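Local coordinates for fructose 1-phosphate kinase (Staphylococcus aureus, PDB 2JG5), which probably phosphorylates fructose 1-phosphate to fructose 1,6-bisphosphate, or tagatose 6-phosphate to the corresponding 1,6-bisphosphate, at the expense of ATP, at residues T109-Q112 with F113-L116; I200-G203 with R204-V207. One frame throughout, in Å; residues are numbered along the deposited sequence.

Contact 1. Residues T109-Q112 with F113-L116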
# COMPACT_ATOMS: atom_id res chain seq x y z
N THR A 109 17.19 -12.22 -4.90
CA THR A 109 18.47 -12.94 -4.82
C THR A 109 18.77 -13.66 -6.13
O THR A 109 17.90 -13.80 -6.98
CB THR A 109 18.44 -14.00 -3.68
OG1 THR A 109 17.47 -15.00 -4.00
CG2 THR A 109 18.11 -13.35 -2.33
N SER A 110 20.00 -14.14 -6.28
CA SER A 110 20.41 -14.85 -7.49
C SER A 110 19.77 -16.23 -7.55
O SER A 110 19.39 -16.70 -8.62
CB SER A 110 21.93 -14.99 -7.54
OG SER A 110 22.53 -13.72 -7.62
N THR A 111 19.64 -16.84 -6.38
CA THR A 111 18.97 -18.12 -6.18
C THR A 111 17.51 -18.10 -6.64
O THR A 111 17.02 -19.06 -7.26
CB THR A 111 19.10 -18.53 -4.69
OG1 THR A 111 20.40 -19.09 -4.48
CG2 THR A 111 18.04 -19.53 -4.27
N GLN A 112 16.82 -17.01 -6.31
CA GLN A 112 15.44 -16.81 -6.73
C GLN A 112 15.32 -16.61 -8.24
O GLN A 112 14.44 -17.19 -8.87
CB GLN A 112 14.83 -15.64 -5.97
CG GLN A 112 14.33 -16.07 -4.60
CD GLN A 112 14.41 -14.99 -3.55
OE1 GLN A 112 14.69 -13.82 -3.85
NE2 GLN A 112 14.18 -15.37 -2.30
N PHE A 113 16.21 -15.80 -8.82
CA PHE A 113 16.25 -15.66 -10.27
C PHE A 113 16.53 -17.01 -10.95
O PHE A 113 15.95 -17.32 -11.99
CB PHE A 113 17.27 -14.60 -10.72
CG PHE A 113 17.29 -14.41 -12.21
CD1 PHE A 113 16.28 -13.67 -12.84
CD2 PHE A 113 18.27 -15.02 -13.00
CE1 PHE A 113 16.27 -13.53 -14.22
CE2 PHE A 113 18.26 -14.87 -14.38
CZ PHE A 113 17.27 -14.13 -14.98
N GLU A 114 17.43 -17.80 -10.34
CA GLU A 114 17.74 -19.16 -10.79
C GLU A 114 16.50 -20.06 -10.81
O GLU A 114 16.30 -20.82 -11.77
CB GLU A 114 18.85 -19.77 -9.93
CG GLU A 114 20.23 -19.25 -10.25
CD GLU A 114 21.22 -19.31 -9.09
OE1 GLU A 114 21.06 -20.17 -8.18
OE2 GLU A 114 22.19 -18.51 -9.10
N GLN A 115 15.67 -19.95 -9.78
CA GLN A 115 14.36 -20.61 -9.73
C GLN A 115 13.46 -20.28 -10.94
O GLN A 115 12.77 -21.15 -11.46
CB GLN A 115 13.60 -20.24 -8.46
CG GLN A 115 14.10 -20.87 -7.18
CD GLN A 115 13.29 -20.45 -5.97
OE1 GLN A 115 12.06 -20.56 -5.96
NE2 GLN A 115 13.97 -19.96 -4.94
N LEU A 116 13.47 -19.01 -11.35
CA LEU A 116 12.70 -18.57 -12.52
C LEU A 116 13.20 -19.23 -13.79
O LEU A 116 12.40 -19.74 -14.58
CB LEU A 116 12.75 -17.04 -12.68
CG LEU A 116 12.20 -16.47 -14.00
CD1 LEU A 116 10.73 -16.89 -14.17
CD2 LEU A 116 12.34 -14.95 -14.06

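Contact 2. Residues I200-G203 with R204-V207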
# COMPACT_ATOMS: atom_id res chain seq x y z
N ILE A 200 9.58 -0.68 -42.79
CA ILE A 200 9.83 -2.01 -43.35
C ILE A 200 11.33 -2.29 -43.43
O ILE A 200 11.78 -3.36 -43.07
CB ILE A 200 9.25 -2.20 -44.79
CG1 ILE A 200 7.79 -1.77 -44.89
CG2 ILE A 200 9.38 -3.65 -45.26
CD1 ILE A 200 7.38 -1.42 -46.30
N LYS A 201 12.10 -1.31 -43.91
CA LYS A 201 13.54 -1.49 -44.12
C LYS A 201 14.25 -1.87 -42.81
O LYS A 201 14.77 -2.98 -42.69
CB LYS A 201 14.14 -0.22 -44.72
CG LYS A 201 15.61 -0.34 -45.08
CD LYS A 201 16.24 1.03 -45.25
CE LYS A 201 17.68 0.92 -45.71
NZ LYS A 201 18.28 2.27 -45.74
N TYR A 202 14.25 -0.96 -41.84
CA TYR A 202 14.97 -1.14 -40.58
C TYR A 202 14.39 -2.24 -39.70
O TYR A 202 15.11 -2.84 -38.89
CB TYR A 202 15.07 0.20 -39.83
CG TYR A 202 15.80 1.25 -40.64
CD1 TYR A 202 17.14 1.09 -40.95
CD2 TYR A 202 15.13 2.37 -41.14
CE1 TYR A 202 17.81 2.03 -41.71
CE2 TYR A 202 15.80 3.32 -41.91
CZ TYR A 202 17.15 3.13 -42.19
OH TYR A 202 17.84 4.05 -42.94
N GLY A 203 13.11 -2.53 -39.88
CA GLY A 203 12.45 -3.64 -39.20
C GLY A 203 12.90 -4.99 -39.72
O GLY A 203 13.07 -5.93 -38.95
N ARG A 204 13.09 -5.10 -41.04
CA ARG A 204 13.58 -6.33 -41.65
C ARG A 204 15.07 -6.55 -41.40
O ARG A 204 15.56 -7.68 -41.45
CB ARG A 204 13.27 -6.36 -43.15
CG ARG A 204 13.38 -7.76 -43.77
CD ARG A 204 12.68 -7.84 -45.11
NE ARG A 204 11.23 -7.91 -44.95
CZ ARG A 204 10.35 -7.45 -45.83
NH1 ARG A 204 9.05 -7.56 -45.59
NH2 ARG A 204 10.76 -6.84 -46.95
N LEU A 205 15.80 -5.47 -41.13
CA LEU A 205 17.21 -5.59 -40.73
C LEU A 205 17.29 -6.25 -39.35
O LEU A 205 18.21 -6.99 -39.05
CB LEU A 205 17.90 -4.23 -40.76
CG LEU A 205 18.06 -3.55 -42.13
CD1 LEU A 205 18.51 -2.11 -41.95
CD2 LEU A 205 19.01 -4.29 -43.06
N LEU A 206 16.28 -5.99 -38.53
CA LEU A 206 16.15 -6.64 -37.23
C LEU A 206 15.83 -8.13 -37.37
O LEU A 206 16.33 -8.94 -36.60
CB LEU A 206 15.08 -5.94 -36.39
CG LEU A 206 15.49 -4.57 -35.84
CD1 LEU A 206 14.26 -3.87 -35.28
CD2 LEU A 206 16.60 -4.71 -34.78
N VAL A 207 14.99 -8.45 -38.34
CA VAL A 207 14.70 -9.83 -38.74
C VAL A 207 15.97 -10.55 -39.26
O VAL A 207 16.13 -11.76 -39.08
CB VAL A 207 13.56 -9.88 -39.79
CG1 VAL A 207 13.24 -11.31 -40.22
CG2 VAL A 207 12.30 -9.22 -39.24

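Contact 1. Residues T109-Q112 with F113-L116
E114 N donates to S110 O at 2.8 Å, with an N-H...O angle of 155°, the shortest of four i to i+4 bonds that open the helix; F113, Q115 and L116 donate likewise to T109, T111 and Q112. The E114 side chain stays beside the same acceptor. With CG anti to its own carbonyl carbon (chi1 -76°), it runs back toward the helix start, bringing CG to 3.1 Å from S110 O and OE1 to 3.5 Å from T111 CA. The carboxylate thus lies near S110 O, and as both are acceptors they form no hydrogen bond; any help to its charge from the N-terminal end of the helix dipole is probably weak and offset by this carbonyl.

Two reciprocal bonds cap the N-terminal end of the helix. Q112 N donates to T109 OG1 at 3.1 Å, while T109 N donates to Q112 OE1, also at 3.1 Å but from well above the carbonyl plane. Q112 can reach back in this way because CG lies beside its own backbone N and the chain bends at chi2. Its other amide atom, NE2, makes a weak hydrogen bond to D84, so both ends of the buried amide have partners. Q115 runs alongside Q112, pointing the same way: Q115 NE2 comes to 3.9 Å from Q112 CG, and the amide planes are turned 72° apart, which rules out a flat stack.

The ring of F113 leads away from the first turn to A143 and Q146 of helix 143-154 and to F58, which L116 also meets. The reciprocal pair T109 and Q112 is a capping box, with T109 as N-cap, and it starts helix 110-120 where that helix packs by strands 58-59 and 77-82 of the parallel sheet in this pfkB-family kinase.

Contact 2. Residues I200-G203 with R204-V207
I200 and R204, one turn apart, lie side by side and point the same way, so that the methyl CG2 of I200 sits over one face of the guanidinium. It stands 3.6 Å above the plane, displaced toward the rim, and I200 CG2 is 3.9 Å from both R204 NH1 and R204 NH2. Two torsions account for this placement: CG of R204 is anti to the backbone N (chi1 -163°), and a bend at chi3 (-76°) turns the flat end alongside the isoleucine. Outside the segments, NH2 forms a salt bridge with D304 and NE donates to the carbonyl of D227, which limits rotation of the group.

Y202 and L205 also run alongside each other, their meeting point being Y202 CD1 against L205 CD1 at 3.6 Å. K201 approaches the tyrosine over a ring face, where CD stands 3.8 Å above the plane, displaced toward the rim, and its NZ makes a weak hydrogen bond to the phenol oxygen, which also forms a weak one with T191. The ring of F189 meets Y202 as well.

Main-chain bonding is uneven. R204 N donates to I200 O at 3.0 Å and weakly to K201 O, whereas L206 N has two weak acceptors, Y202 O and G203 O. On the buried side L206 reaches L185 and M188, while V207 meets V214.

Spacings of three and four residues are those of neighbours along one face of an alpha-helix; helix 196-208 packs against helix 182-188 and against strands 214-217 and 230-235 of the four-stranded antiparallel sheet in the ribokinase-like fold.

Contact 1 precedes contact 2 along the chain, and both belong to the same pfkB-type kinase fold, yet they do not touch: their centres are 35 Å apart and their nearest atoms about 22 Å. Each lies within a single helix, 110-120 for the first and 196-208 for the second, and each is more than 20 Å from the centre of the chain. Contact 1 borders the end of the seven-stranded parallel sheet formed by strands 58-59 and 77-82, whereas contact 2 borders the separate four-stranded antiparallel sheet. They therefore report on two distant parts of one kinase fold: each organises one helix from within, and those two helices pack on different sheets.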